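Local atomic coordinates of Lin0012 protein (Listeria innocua, PDB entry 3K17), a protein that probably acts as a phosphomevalonate kinase of the GHMP family, transferring a phosphate from ATP in the mevalonate route to isopentenyl diphosphate. Residues E253-I258 with K275-I280; E20-E25 with H246-N251; K14-G19 with H28-T33; L269-I274 with G308-S313. One frame throughout, in Å; residues are numbered along the deposited sequence.

Interaction 1 of 4, residues E253-I258 with K275-I280; sequences EIMKQI and KENRRI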
loop_
_atom_site.group_PDB
_atom_site.type_symbol
_atom_site.label_atom_id
_atom_site.label_comp_id
_atom_site.label_asym_id
_atom_site.label_seq_id
_atom_site.Cartn_x
_atom_site.Cartn_y
_atom_site.Cartn_z
ATOM N N GLU A 253 -26.437 -26.197 -34.595
ATOM C CA GLU A 253 -27.424 -26.957 -35.359
ATOM C C GLU A 253 -28.804 -26.619 -34.792
ATOM O O GLU A 253 -29.735 -26.297 -35.527
ATOM C CB GLU A 253 -27.174 -28.471 -35.222
ATOM C CG GLU A 253 -25.769 -28.933 -35.598
ATOM C CD GLU A 253 -25.603 -30.456 -35.553
ATOM O OE1 GLU A 253 -25.866 -31.070 -34.495
ATOM O OE2 GLU A 253 -25.199 -31.042 -36.582
ATOM N N ILE A 254 -28.914 -26.676 -33.467
ATOM C CA ILE A 254 -30.170 -26.393 -32.778
ATOM C C ILE A 254 -30.671 -24.964 -33.002
ATOM O O ILE A 254 -31.869 -24.746 -33.208
ATOM C CB ILE A 254 -30.021 -26.660 -31.257
ATOM C CG1 ILE A 254 -29.653 -28.133 -31.032
ATOM C CG2 ILE A 254 -31.323 -26.317 -30.526
ATOM C CD1 ILE A 254 -29.370 -28.500 -29.586
HETATM N N MSE A 255 -29.760 -23.993 -32.954
HETATM C CA MSE A 255 -30.133 -22.591 -33.153
HETATM C C MSE A 255 -30.755 -22.387 -34.528
HETATM O O MSE A 255 -31.750 -21.675 -34.677
HETATM C CB MSE A 255 -28.912 -21.681 -33.007
HETATM C CG MSE A 255 -28.416 -21.539 -31.583
HETATM SE SE MSE A 255 -29.836 -21.014 -30.371
HETATM C CE MSE A 255 -30.011 -22.693 -29.441
ATOM N N LYS A 256 -30.154 -23.011 -35.533
ATOM C CA LYS A 256 -30.656 -22.916 -36.895
ATOM C C LYS A 256 -32.102 -23.410 -36.918
ATOM O O LYS A 256 -32.977 -22.772 -37.506
ATOM C CB LYS A 256 -29.786 -23.764 -37.827
ATOM C CG LYS A 256 -30.091 -23.596 -39.308
ATOM C CD LYS A 256 -29.033 -24.282 -40.167
ATOM C CE LYS A 256 -27.649 -23.665 -39.943
ATOM N NZ LYS A 256 -27.611 -22.207 -40.273
ATOM N N GLN A 257 -32.344 -24.539 -36.254
ATOM C CA GLN A 257 -33.677 -25.132 -36.173
ATOM C C GLN A 257 -34.682 -24.224 -35.475
ATOM O O GLN A 257 -35.764 -23.939 -36.001
ATOM C CB GLN A 257 -33.616 -26.456 -35.412
ATOM C CG GLN A 257 -33.019 -27.620 -36.185
ATOM C CD GLN A 257 -32.744 -28.817 -35.290
ATOM O OE1 GLN A 257 -33.576 -29.191 -34.458
ATOM N NE2 GLN A 257 -31.577 -29.427 -35.457
ATOM N N ILE A 258 -34.322 -23.765 -34.283
ATOM C CA ILE A 258 -35.218 -22.913 -33.522
ATOM C C ILE A 258 -35.530 -21.620 -34.278
ATOM O O ILE A 258 -36.654 -21.124 -34.225
ATOM C CB ILE A 258 -34.631 -22.624 -32.105
ATOM C CG1 ILE A 258 -35.727 -22.074 -31.191
ATOM C CG2 ILE A 258 -33.471 -21.639 -32.198
ATOM C CD1 ILE A 258 -35.365 -22.107 -29.713
ATOM N N LYS A 275 -35.940 -28.995 -26.063
ATOM C CA LYS A 275 -35.547 -30.226 -25.388
ATOM C C LYS A 275 -34.093 -30.538 -25.701
ATOM O O LYS A 275 -33.321 -30.904 -24.812
ATOM C CB LYS A 275 -36.417 -31.403 -25.837
ATOM C CG LYS A 275 -37.904 -31.247 -25.584
ATOM C CD LYS A 275 -38.623 -32.561 -25.900
ATOM C CE LYS A 275 -40.099 -32.349 -26.176
ATOM N NZ LYS A 275 -40.778 -31.698 -25.034
ATOM N N GLU A 276 -33.718 -30.387 -26.968
ATOM C CA GLU A 276 -32.345 -30.653 -27.380
ATOM C C GLU A 276 -31.377 -29.652 -26.754
ATOM O O GLU A 276 -30.297 -30.032 -26.292
ATOM C CB GLU A 276 -32.215 -30.600 -28.904
ATOM C CG GLU A 276 -33.048 -31.637 -29.645
ATOM C CD GLU A 276 -32.712 -31.683 -31.123
ATOM O OE1 GLU A 276 -31.555 -32.011 -31.449
ATOM O OE2 GLU A 276 -33.594 -31.388 -31.957
ATOM N N ASN A 277 -31.755 -28.375 -26.743
ATOM C CA ASN A 277 -30.884 -27.361 -26.151
ATOM C C ASN A 277 -30.682 -27.730 -24.686
ATOM O O ASN A 277 -29.567 -27.701 -24.176
ATOM C CB ASN A 277 -31.508 -25.964 -26.246
ATOM C CG ASN A 277 -30.474 -24.852 -26.119
ATOM O OD1 ASN A 277 -29.375 -25.062 -25.605
ATOM N ND2 ASN A 277 -30.828 -23.657 -26.580
ATOM N N ARG A 278 -31.774 -28.080 -24.016
ATOM C CA ARG A 278 -31.702 -28.464 -22.613
ATOM C C ARG A 278 -30.699 -29.593 -22.435
ATOM O O ARG A 278 -29.891 -29.577 -21.512
ATOM C CB ARG A 278 -33.067 -28.938 -22.102
ATOM C CG ARG A 278 -33.014 -29.467 -20.667
ATOM C CD ARG A 278 -34.305 -30.136 -20.226
ATOM N NE ARG A 278 -34.184 -30.616 -18.852
ATOM C CZ ARG A 278 -35.038 -31.444 -18.255
ATOM N NH1 ARG A 278 -36.099 -31.902 -18.905
ATOM N NH2 ARG A 278 -34.823 -31.826 -17.002
ATOM N N ARG A 279 -30.761 -30.571 -23.331
ATOM C CA ARG A 279 -29.883 -31.730 -23.270
ATOM C C ARG A 279 -28.402 -31.403 -23.374
ATOM O O ARG A 279 -27.610 -31.853 -22.545
ATOM C CB ARG A 279 -30.264 -32.738 -24.362
ATOM C CG ARG A 279 -31.710 -33.240 -24.284
ATOM C CD ARG A 279 -32.035 -33.799 -22.905
ATOM N NE ARG A 279 -33.328 -34.484 -22.855
ATOM C CZ ARG A 279 -34.514 -33.892 -22.977
ATOM N NH1 ARG A 279 -34.601 -32.581 -23.161
ATOM N NH2 ARG A 279 -35.622 -34.618 -22.899
ATOM N N ILE A 280 -28.017 -30.620 -24.379
ATOM C CA ILE A 280 -26.605 -30.286 -24.541
ATOM C C ILE A 280 -26.080 -29.446 -23.380
ATOM O O ILE A 280 -24.895 -29.491 -23.065
ATOM C CB ILE A 280 -26.337 -29.548 -25.876
ATOM C CG1 ILE A 280 -26.970 -28.157 -25.860
ATOM C CG2 ILE A 280 -26.905 -30.363 -27.036
ATOM C CD1 ILE A 280 -26.653 -27.346 -27.098
#

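Interaction 2 of 4, residues E20-E25 with H246-N251; sequences EYAVVE and HFLTRN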
loop_
_atom_site.group_PDB
_atom_site.type_symbol
_atom_site.label_atom_id
_atom_site.label_comp_id
_atom_site.label_asym_id
_atom_site.label_seq_id
_atom_site.Cartn_x
_atom_site.Cartn_y
_atom_site.Cartn_z
ATOM N N GLU A 20 -27.525 -20.238 -24.862
ATOM C CA GLU A 20 -26.665 -19.764 -23.778
ATOM C C GLU A 20 -25.322 -20.488 -23.742
ATOM O O GLU A 20 -25.229 -21.670 -24.086
ATOM C CB GLU A 20 -27.347 -19.933 -22.418
ATOM C CG GLU A 20 -28.684 -19.241 -22.292
ATOM C CD GLU A 20 -29.843 -20.223 -22.334
ATOM O OE1 GLU A 20 -29.908 -21.021 -23.290
ATOM O OE2 GLU A 20 -30.687 -20.190 -21.414
ATOM N N TYR A 21 -24.303 -19.758 -23.292
ATOM C CA TYR A 21 -22.929 -20.233 -23.180
ATOM C C TYR A 21 -22.227 -20.191 -24.523
ATOM O O TYR A 21 -21.181 -19.562 -24.654
ATOM C CB TYR A 21 -22.884 -21.640 -22.571
ATOM C CG TYR A 21 -23.041 -21.619 -21.063
ATOM C CD1 TYR A 21 -21.982 -21.228 -20.238
ATOM C CD2 TYR A 21 -24.259 -21.938 -20.460
ATOM C CE1 TYR A 21 -22.131 -21.150 -18.856
ATOM C CE2 TYR A 21 -24.421 -21.864 -19.075
ATOM C CZ TYR A 21 -23.353 -21.468 -18.280
ATOM O OH TYR A 21 -23.505 -21.380 -16.911
ATOM N N ALA A 22 -22.814 -20.835 -25.526
ATOM C CA ALA A 22 -22.220 -20.838 -26.856
ATOM C C ALA A 22 -22.226 -19.414 -27.404
ATOM O O ALA A 22 -21.317 -19.000 -28.130
ATOM C CB ALA A 22 -23.016 -21.758 -27.781
ATOM N N VAL A 23 -23.253 -18.661 -27.034
ATOM C CA VAL A 23 -23.407 -17.298 -27.505
ATOM C C VAL A 23 -22.222 -16.385 -27.178
ATOM O O VAL A 23 -22.044 -15.359 -27.828
ATOM C CB VAL A 23 -24.727 -16.674 -26.971
ATOM C CG1 VAL A 23 -24.627 -16.399 -25.472
ATOM C CG2 VAL A 23 -25.049 -15.413 -27.743
ATOM N N VAL A 24 -21.401 -16.754 -26.196
ATOM C CA VAL A 24 -20.252 -15.914 -25.867
ATOM C C VAL A 24 -19.256 -15.956 -27.022
ATOM O O VAL A 24 -18.465 -15.038 -27.200
ATOM C CB VAL A 24 -19.540 -16.367 -24.557
ATOM C CG1 VAL A 24 -20.549 -16.464 -23.423
ATOM C CG2 VAL A 24 -18.842 -17.702 -24.764
ATOM N N GLU A 25 -19.308 -17.023 -27.814
ATOM C CA GLU A 25 -18.413 -17.164 -28.961
ATOM C C GLU A 25 -18.855 -16.225 -30.074
ATOM O O GLU A 25 -20.049 -16.107 -30.363
ATOM C CB GLU A 25 -18.418 -18.607 -29.478
ATOM C CG GLU A 25 -17.956 -19.664 -28.469
ATOM C CD GLU A 25 -16.573 -19.386 -27.907
ATOM O OE1 GLU A 25 -15.769 -18.719 -28.591
ATOM O OE2 GLU A 25 -16.284 -19.848 -26.785
ATOM N N HIS A 246 -17.879 -29.779 -29.388
ATOM C CA HIS A 246 -19.032 -30.617 -29.709
ATOM C C HIS A 246 -20.272 -29.867 -29.259
ATOM O O HIS A 246 -21.295 -29.852 -29.945
ATOM C CB HIS A 246 -18.956 -31.954 -28.968
ATOM C CG HIS A 246 -20.188 -32.794 -29.115
ATOM N ND1 HIS A 246 -20.614 -33.284 -30.331
ATOM C CD2 HIS A 246 -21.090 -33.223 -28.199
ATOM C CE1 HIS A 246 -21.723 -33.980 -30.159
ATOM N NE2 HIS A 246 -22.033 -33.959 -28.876
ATOM N N PHE A 247 -20.170 -29.253 -28.084
ATOM C CA PHE A 247 -21.263 -28.468 -27.528
ATOM C C PHE A 247 -21.633 -27.355 -28.504
ATOM O O PHE A 247 -22.789 -27.225 -28.902
ATOM C CB PHE A 247 -20.849 -27.859 -26.184
ATOM C CG PHE A 247 -21.758 -26.757 -25.712
ATOM C CD1 PHE A 247 -23.103 -27.001 -25.462
ATOM C CD2 PHE A 247 -21.269 -25.466 -25.536
ATOM C CE1 PHE A 247 -23.951 -25.972 -25.048
ATOM C CE2 PHE A 247 -22.108 -24.433 -25.122
ATOM C CZ PHE A 247 -23.449 -24.685 -24.878
ATOM N N LEU A 248 -20.639 -26.562 -28.895
ATOM C CA LEU A 248 -20.861 -25.458 -29.826
ATOM C C LEU A 248 -21.496 -25.920 -31.132
ATOM O O LEU A 248 -22.537 -25.411 -31.543
ATOM C CB LEU A 248 -19.537 -24.749 -30.137
ATOM C CG LEU A 248 -18.845 -23.971 -29.013
ATOM C CD1 LEU A 248 -17.568 -23.341 -29.564
ATOM C CD2 LEU A 248 -19.778 -22.894 -28.464
ATOM N N THR A 249 -20.852 -26.880 -31.788
ATOM C CA THR A 249 -21.346 -27.413 -33.058
ATOM C C THR A 249 -22.793 -27.844 -32.916
ATOM O O THR A 249 -23.650 -27.505 -33.735
ATOM C CB THR A 249 -20.517 -28.629 -33.499
ATOM O OG1 THR A 249 -19.145 -28.237 -33.641
ATOM C CG2 THR A 249 -21.043 -29.186 -34.829
ATOM N N ARG A 250 -23.050 -28.606 -31.862
ATOM C CA ARG A 250 -24.388 -29.098 -31.575
ATOM C C ARG A 250 -25.327 -27.904 -31.355
ATOM O O ARG A 250 -26.457 -27.881 -31.847
ATOM C CB ARG A 250 -24.338 -29.974 -30.323
ATOM C CG ARG A 250 -25.596 -30.768 -30.077
ATOM C CD ARG A 250 -25.634 -32.034 -30.919
ATOM N NE ARG A 250 -27.004 -32.516 -31.033
ATOM C CZ ARG A 250 -27.925 -31.929 -31.783
ATOM N NH1 ARG A 250 -27.615 -30.850 -32.487
ATOM N NH2 ARG A 250 -29.159 -32.406 -31.818
ATOM N N ASN A 251 -24.847 -26.909 -30.615
ATOM C CA ASN A 251 -25.641 -25.720 -30.339
ATOM C C ASN A 251 -26.028 -24.998 -31.622
ATOM O O ASN A 251 -27.166 -24.572 -31.782
ATOM C CB ASN A 251 -24.864 -24.765 -29.423
ATOM C CG ASN A 251 -25.496 -23.384 -29.349
ATOM O OD1 ASN A 251 -25.250 -22.518 -30.204
ATOM N ND2 ASN A 251 -26.328 -23.173 -28.336
HETATM O O HOH W 1 -26.986 -23.462 -25.666
#

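Interaction 3 of 4, residues K14-G19 with H28-T33; sequences KLYVAG and HTAILT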
loop_
_atom_site.group_PDB
_atom_site.type_symbol
_atom_site.label_atom_id
_atom_site.label_comp_id
_atom_site.label_asym_id
_atom_site.label_seq_id
_atom_site.Cartn_x
_atom_site.Cartn_y
_atom_site.Cartn_z
ATOM N N LYS A 14 -34.455 -9.191 -19.224
ATOM C CA LYS A 14 -34.258 -10.154 -20.303
ATOM C C LYS A 14 -34.180 -11.589 -19.820
ATOM O O LYS A 14 -33.877 -11.858 -18.662
ATOM C CB LYS A 14 -32.962 -9.831 -21.053
ATOM C CG LYS A 14 -31.690 -10.086 -20.210
ATOM C CD LYS A 14 -31.115 -11.500 -20.415
ATOM C CE LYS A 14 -30.267 -11.964 -19.225
ATOM N NZ LYS A 14 -31.137 -12.378 -18.069
ATOM N N LEU A 15 -34.434 -12.505 -20.744
ATOM C CA LEU A 15 -34.370 -13.928 -20.473
ATOM C C LEU A 15 -33.846 -14.646 -21.701
ATOM O O LEU A 15 -34.421 -14.521 -22.786
ATOM C CB LEU A 15 -35.759 -14.480 -20.130
ATOM C CG LEU A 15 -36.248 -14.284 -18.692
ATOM C CD1 LEU A 15 -37.680 -14.771 -18.559
ATOM C CD2 LEU A 15 -35.319 -15.053 -17.739
ATOM N N TYR A 16 -32.747 -15.375 -21.544
ATOM C CA TYR A 16 -32.215 -16.156 -22.648
ATOM C C TYR A 16 -33.219 -17.279 -22.847
ATOM O O TYR A 16 -33.768 -17.808 -21.875
ATOM C CB TYR A 16 -30.855 -16.748 -22.285
ATOM C CG TYR A 16 -29.694 -15.847 -22.633
ATOM C CD1 TYR A 16 -29.178 -15.820 -23.929
ATOM C CD2 TYR A 16 -29.140 -14.992 -21.682
ATOM C CE1 TYR A 16 -28.146 -14.968 -24.275
ATOM C CE2 TYR A 16 -28.100 -14.126 -22.019
ATOM C CZ TYR A 16 -27.611 -14.121 -23.319
ATOM O OH TYR A 16 -26.595 -13.265 -23.672
ATOM N N VAL A 17 -33.466 -17.639 -24.100
ATOM C CA VAL A 17 -34.413 -18.707 -24.400
ATOM C C VAL A 17 -33.668 -19.927 -24.934
ATOM O O VAL A 17 -34.052 -21.055 -24.658
ATOM C CB VAL A 17 -35.460 -18.252 -25.436
ATOM C CG1 VAL A 17 -36.381 -19.419 -25.796
ATOM C CG2 VAL A 17 -36.275 -17.094 -24.877
ATOM N N ALA A 18 -32.588 -19.682 -25.673
ATOM C CA ALA A 18 -31.775 -20.745 -26.250
ATOM C C ALA A 18 -30.420 -20.204 -26.703
ATOM O O ALA A 18 -30.289 -19.025 -27.005
ATOM C CB ALA A 18 -32.506 -21.362 -27.446
ATOM N N GLY A 19 -29.417 -21.071 -26.740
ATOM C CA GLY A 19 -28.098 -20.660 -27.192
ATOM C C GLY A 19 -27.139 -20.148 -26.133
ATOM O O GLY A 19 -26.048 -19.680 -26.471
ATOM N N HIS A 28 -21.802 -16.452 -32.900
ATOM C CA HIS A 28 -22.794 -17.432 -32.482
ATOM C C HIS A 28 -24.105 -16.736 -32.148
ATOM O O HIS A 28 -24.126 -15.549 -31.794
ATOM C CB HIS A 28 -22.278 -18.256 -31.305
ATOM C CG HIS A 28 -21.297 -19.312 -31.703
ATOM N ND1 HIS A 28 -20.080 -19.019 -32.281
ATOM C CD2 HIS A 28 -21.356 -20.662 -31.616
ATOM C CE1 HIS A 28 -19.430 -20.143 -32.528
ATOM N NE2 HIS A 28 -20.183 -21.155 -32.135
ATOM N N THR A 29 -25.202 -17.473 -32.254
ATOM C CA THR A 29 -26.511 -16.884 -32.033
ATOM C C THR A 29 -27.343 -17.433 -30.878
ATOM O O THR A 29 -27.316 -18.630 -30.576
ATOM C CB THR A 29 -27.359 -16.986 -33.329
ATOM O OG1 THR A 29 -26.613 -16.447 -34.426
ATOM C CG2 THR A 29 -28.650 -16.206 -33.189
ATOM N N ALA A 30 -28.093 -16.537 -30.247
ATOM C CA ALA A 30 -28.982 -16.912 -29.155
ATOM C C ALA A 30 -30.326 -16.235 -29.361
ATOM O O ALA A 30 -30.422 -15.218 -30.053
ATOM C CB ALA A 30 -28.393 -16.493 -27.802
ATOM N N ILE A 31 -31.360 -16.814 -28.763
ATOM C CA ILE A 31 -32.702 -16.268 -28.832
ATOM C C ILE A 31 -32.981 -15.675 -27.446
ATOM O O ILE A 31 -32.632 -16.280 -26.439
ATOM C CB ILE A 31 -33.751 -17.366 -29.088
ATOM C CG1 ILE A 31 -33.464 -18.078 -30.418
ATOM C CG2 ILE A 31 -35.157 -16.750 -29.075
ATOM C CD1 ILE A 31 -33.526 -17.165 -31.628
ATOM N N LEU A 32 -33.585 -14.491 -27.395
ATOM C CA LEU A 32 -33.915 -13.882 -26.109
ATOM C C LEU A 32 -35.225 -13.143 -26.196
ATOM O O LEU A 32 -35.645 -12.724 -27.275
ATOM C CB LEU A 32 -32.857 -12.865 -25.660
ATOM C CG LEU A 32 -31.402 -13.260 -25.408
ATOM C CD1 LEU A 32 -30.543 -12.781 -26.573
ATOM C CD2 LEU A 32 -30.926 -12.603 -24.094
ATOM N N THR A 33 -35.877 -12.997 -25.053
ATOM C CA THR A 33 -37.098 -12.231 -24.998
ATOM C C THR A 33 -36.966 -11.260 -23.836
ATOM O O THR A 33 -36.366 -11.585 -22.807
ATOM C CB THR A 33 -38.357 -13.103 -24.769
ATOM O OG1 THR A 33 -39.504 -12.243 -24.699
ATOM C CG2 THR A 33 -38.264 -13.875 -23.456
HETATM O O HOH W 2 -25.355 -19.663 -29.198
#

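Interaction 4 of 4, residues L269-I274 with G308-S313; sequences LLYSSI and GGAGKS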
loop_
_atom_site.group_PDB
_atom_site.type_symbol
_atom_site.label_atom_id
_atom_site.label_comp_id
_atom_site.label_asym_id
_atom_site.label_seq_id
_atom_site.Cartn_x
_atom_site.Cartn_y
_atom_site.Cartn_z
ATOM N N LEU A 269 -41.472 -27.972 -33.823
ATOM C CA LEU A 269 -40.034 -27.787 -33.997
ATOM C C LEU A 269 -39.455 -26.935 -32.858
ATOM O O LEU A 269 -38.265 -27.026 -32.550
ATOM C CB LEU A 269 -39.747 -27.132 -35.352
ATOM C CG LEU A 269 -38.271 -26.918 -35.694
ATOM C CD1 LEU A 269 -37.536 -28.253 -35.680
ATOM C CD2 LEU A 269 -38.153 -26.242 -37.057
ATOM N N LEU A 270 -40.295 -26.106 -32.245
ATOM C CA LEU A 270 -39.849 -25.280 -31.127
ATOM C C LEU A 270 -39.645 -26.181 -29.911
ATOM O O LEU A 270 -38.596 -26.130 -29.265
ATOM C CB LEU A 270 -40.879 -24.190 -30.807
ATOM C CG LEU A 270 -40.579 -23.282 -29.603
ATOM C CD1 LEU A 270 -39.230 -22.589 -29.766
ATOM C CD2 LEU A 270 -41.688 -22.265 -29.460
ATOM N N TYR A 271 -40.638 -27.022 -29.618
ATOM C CA TYR A 271 -40.556 -27.932 -28.474
ATOM C C TYR A 271 -39.341 -28.850 -28.530
ATOM O O TYR A 271 -38.584 -28.956 -27.565
ATOM C CB TYR A 271 -41.819 -28.798 -28.366
ATOM C CG TYR A 271 -43.107 -28.018 -28.220
ATOM C CD1 TYR A 271 -43.227 -26.994 -27.278
ATOM C CD2 TYR A 271 -44.208 -28.304 -29.026
ATOM C CE1 TYR A 271 -44.419 -26.270 -27.145
ATOM C CE2 TYR A 271 -45.401 -27.591 -28.905
ATOM C CZ TYR A 271 -45.500 -26.575 -27.966
ATOM O OH TYR A 271 -46.671 -25.863 -27.859
ATOM N N SER A 272 -39.156 -29.523 -29.659
ATOM C CA SER A 272 -38.028 -30.430 -29.804
ATOM C C SER A 272 -36.691 -29.701 -29.721
ATOM O O SER A 272 -35.731 -30.237 -29.185
ATOM C CB SER A 272 -38.136 -31.205 -31.124
ATOM O OG SER A 272 -38.351 -30.332 -32.216
ATOM N N SER A 273 -36.627 -28.478 -30.240
ATOM C CA SER A 273 -35.386 -27.706 -30.195
ATOM C C SER A 273 -35.024 -27.351 -28.756
ATOM O O SER A 273 -33.859 -27.420 -28.356
ATOM C CB SER A 273 -35.522 -26.418 -31.011
ATOM O OG SER A 273 -35.780 -26.699 -32.370
ATOM N N ILE A 274 -36.025 -26.962 -27.978
ATOM C CA ILE A 274 -35.797 -26.614 -26.581
ATOM C C ILE A 274 -35.309 -27.849 -25.814
ATOM O O ILE A 274 -34.362 -27.769 -25.023
ATOM C CB ILE A 274 -37.088 -26.063 -25.940
ATOM C CG1 ILE A 274 -37.449 -24.716 -26.578
ATOM C CG2 ILE A 274 -36.910 -25.907 -24.441
ATOM C CD1 ILE A 274 -36.395 -23.630 -26.388
ATOM N N GLY A 308 -46.455 -31.869 -21.866
ATOM C CA GLY A 308 -46.613 -31.803 -23.308
ATOM C C GLY A 308 -45.737 -30.790 -24.027
ATOM O O GLY A 308 -45.563 -30.881 -25.240
ATOM N N GLY A 309 -45.178 -29.831 -23.292
ATOM C CA GLY A 309 -44.337 -28.821 -23.915
ATOM C C GLY A 309 -42.850 -29.075 -23.758
ATOM O O GLY A 309 -42.390 -30.204 -23.898
ATOM N N ALA A 310 -42.097 -28.014 -23.474
ATOM C CA ALA A 310 -40.654 -28.112 -23.279
ATOM C C ALA A 310 -40.208 -27.005 -22.324
ATOM O O ALA A 310 -40.874 -25.977 -22.197
ATOM C CB ALA A 310 -39.931 -27.988 -24.614
ATOM N N GLY A 311 -39.087 -27.222 -21.649
ATOM C CA GLY A 311 -38.599 -26.237 -20.706
ATOM C C GLY A 311 -37.110 -26.356 -20.484
ATOM O O GLY A 311 -36.495 -27.337 -20.904
ATOM N N LYS A 312 -36.524 -25.366 -19.814
ATOM C CA LYS A 312 -35.087 -25.379 -19.565
ATOM C C LYS A 312 -34.671 -24.198 -18.706
ATOM O O LYS A 312 -35.464 -23.300 -18.436
ATOM C CB LYS A 312 -34.321 -25.317 -20.896
ATOM C CG LYS A 312 -34.684 -24.112 -21.764
ATOM C CD LYS A 312 -33.849 -24.032 -23.051
ATOM C CE LYS A 312 -32.402 -23.605 -22.798
ATOM N NZ LYS A 312 -32.246 -22.132 -22.566
ATOM N N SER A 313 -33.416 -24.204 -18.280
ATOM C CA SER A 313 -32.906 -23.102 -17.488
ATOM C C SER A 313 -32.732 -21.944 -18.462
ATOM O O SER A 313 -32.592 -22.152 -19.673
ATOM C CB SER A 313 -31.562 -23.472 -16.859
ATOM O OG SER A 313 -30.660 -23.963 -17.840
#

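Interaction 1 of 4, residues E253-I258 with K275-I280
At I254 and N277, whose CA atoms are 6.7 Å apart, the helical segments 253-258 and 275-280 draw level with each other. Their axes run antiparallel at 159° and keep 10.2 Å between them at closest approach, a spacing bridged mainly by one side chain. I254 points toward the partner helix and reaches it with CG1 anti to its carbonyl carbon (chi1 -60°), which makes CD1 the touching atom. That methyl lies 3.6 Å from E276 CB and 3.9 Å from I280 CD1, and it rests on the backbone between them, 3.7 Å from N277 N. The two segments belong to successive helices, 241-264 and 267-288, which form an antiparallel helical hairpin in the C-terminal part of this GHMP kinase fold. On one flank the selenomethionine M255, kinked in its outer torsions, swings its methyl CE against the amide end of N277. M255 and N277 both also touch A18 of strand 7-18. Toward Q257 the contact turns polar: the Q257 and E276 side chains run roughly perpendicular, their amide and carboxylate planes 44° apart. E276 OE1 takes its salt bridge from R250, one turn before I254, and E253 also bridges to R250, so this arginine lies between two carboxylates.

Interaction 2 of 4, residues E20-E25 with H246-N251
A22 sets its methyl against the side-chain amide of N251: CB is 3.4 Å from both CG and OD1 of N251 and 3.6 Å from its ND2, near-equal separations that place the methyl above the amide group. The same CB touches L248 CD2 at 3.5 Å, so the small residue fits between two side chains of the helix. L248 also offers both its methyls to E25 CG, 3.7 Å from CD2, the two side chains nearly square to each other; the E25 carboxylate itself goes to Y244 and K237. In F247, CG anti to the backbone N (chi1 165°) carries the ring out to the loop rim-first: E20 O lies in the ring plane at the edge, 3.6 Å from CZ, and A22 N is also at the edge. Water 1 donates to E20 O and accepts a weak bond from N251 ND2. The loop 20-25, with its 3-10 turn 22-24, follows strand 7-18 of the large mixed sheet; its packing on helix 241-264 joins the N-terminal and C-terminal parts of a GHMP kinase fold.

Interaction 3 of 4, residues K14-G19 with H28-T33
Y16 CG lies anti to the carbonyl carbon (chi1 -90°), setting the ring alongside L32 in the same direction; L32 covers one face of it: its CD2 stands 3.5 Å from the ring centroid, 4° off the normal, a well-centred CH-pi contact. A30 takes another position on the same ring, its CB in the ring plane at the edge, 3.9 Å from Y16 CE1. V17 meets I31 CG2 through its CB at 3.9 Å, and its CG2 touches T33 CG2 at 4.0 Å. The backbone explains why V17 and A18 share a partner. L15 and T33 exchange two bonds as an antiparallel hydrogen-bonded pair, but beyond Y16 the register slips by one: I31 O accepts V17 N at 2.8 Å and, weakly, A18 N at 3.5 Å, while I31 N donates to A18 O. This is a classic beta bulge. On its other side strand 29-35 pairs with strand 172-176 through A30 and L32; A18 and I31 face helix 241-264, and K14 and L32 pack on helix 162-169.

Interaction 4 of 4, residues L269-I274 with G308-S313
The Y271 ring meets the chain at G309 obliquely, neither squarely over a face nor at an edge: CD1 comes within 4.0 Å of G309 CA, with A310 N close by. P213, K327 and F325 also touch this side chain. The setting is a helix packed on a beta sheet, with helix 267-288 lying against 310-313, an outermost strand of the four-stranded antiparallel sheet in the C-terminal part of the GHMP kinase fold; the local axes are 7.4 Å apart and 36° from parallel. G308, at positive phi, ends helix 295-306 in a Schellman motif and leads into the strand. Along the strand, A310 and K312 point toward the helix. A310 CB presses on the backbone of Y271, 3.4 Å from its O, and also meets I274. The main apolar probe is I274 CG2: with CG1 at chi1 -67°, CG2 falls anti to the backbone N, facing the strand. It lies 3.7 Å from A310 CB and 3.8 Å from K312 CD, and packs over G311 N. K312 bends at chi3 and chi4 beyond this contact, and its ammonium forms a salt bridge with E20. It also folds back on its own strand, NZ donating to S313 O at 2.9 Å, nearly in line with the C=O bond.

In the fold
Interactions 1 and 2 share helix 241-264, with centres about 10 Å apart: R250 NH2 and E276 OE1, 2.5 Å apart, span the two, and I280 CD1 rests 3.7 Å from F247 CE1. Interaction 4 uses the other arm of the hairpin, helix 267-288, its centre about 9 Å from that of interaction 1. Interaction 3 meets interaction 1 where M255 CG lies 3.3 Å from T29 O. K312 ties the remaining contacts together: its NZ is 2.7 Å from E20 OE1 in interaction 2 and 3.0 Å from V17 O, a probable hydrogen bond to the bulged strand of interaction 3. The hairpin, the edge strand 310-313 and the loop 20-25 are thus linked around the end of strand 7-18.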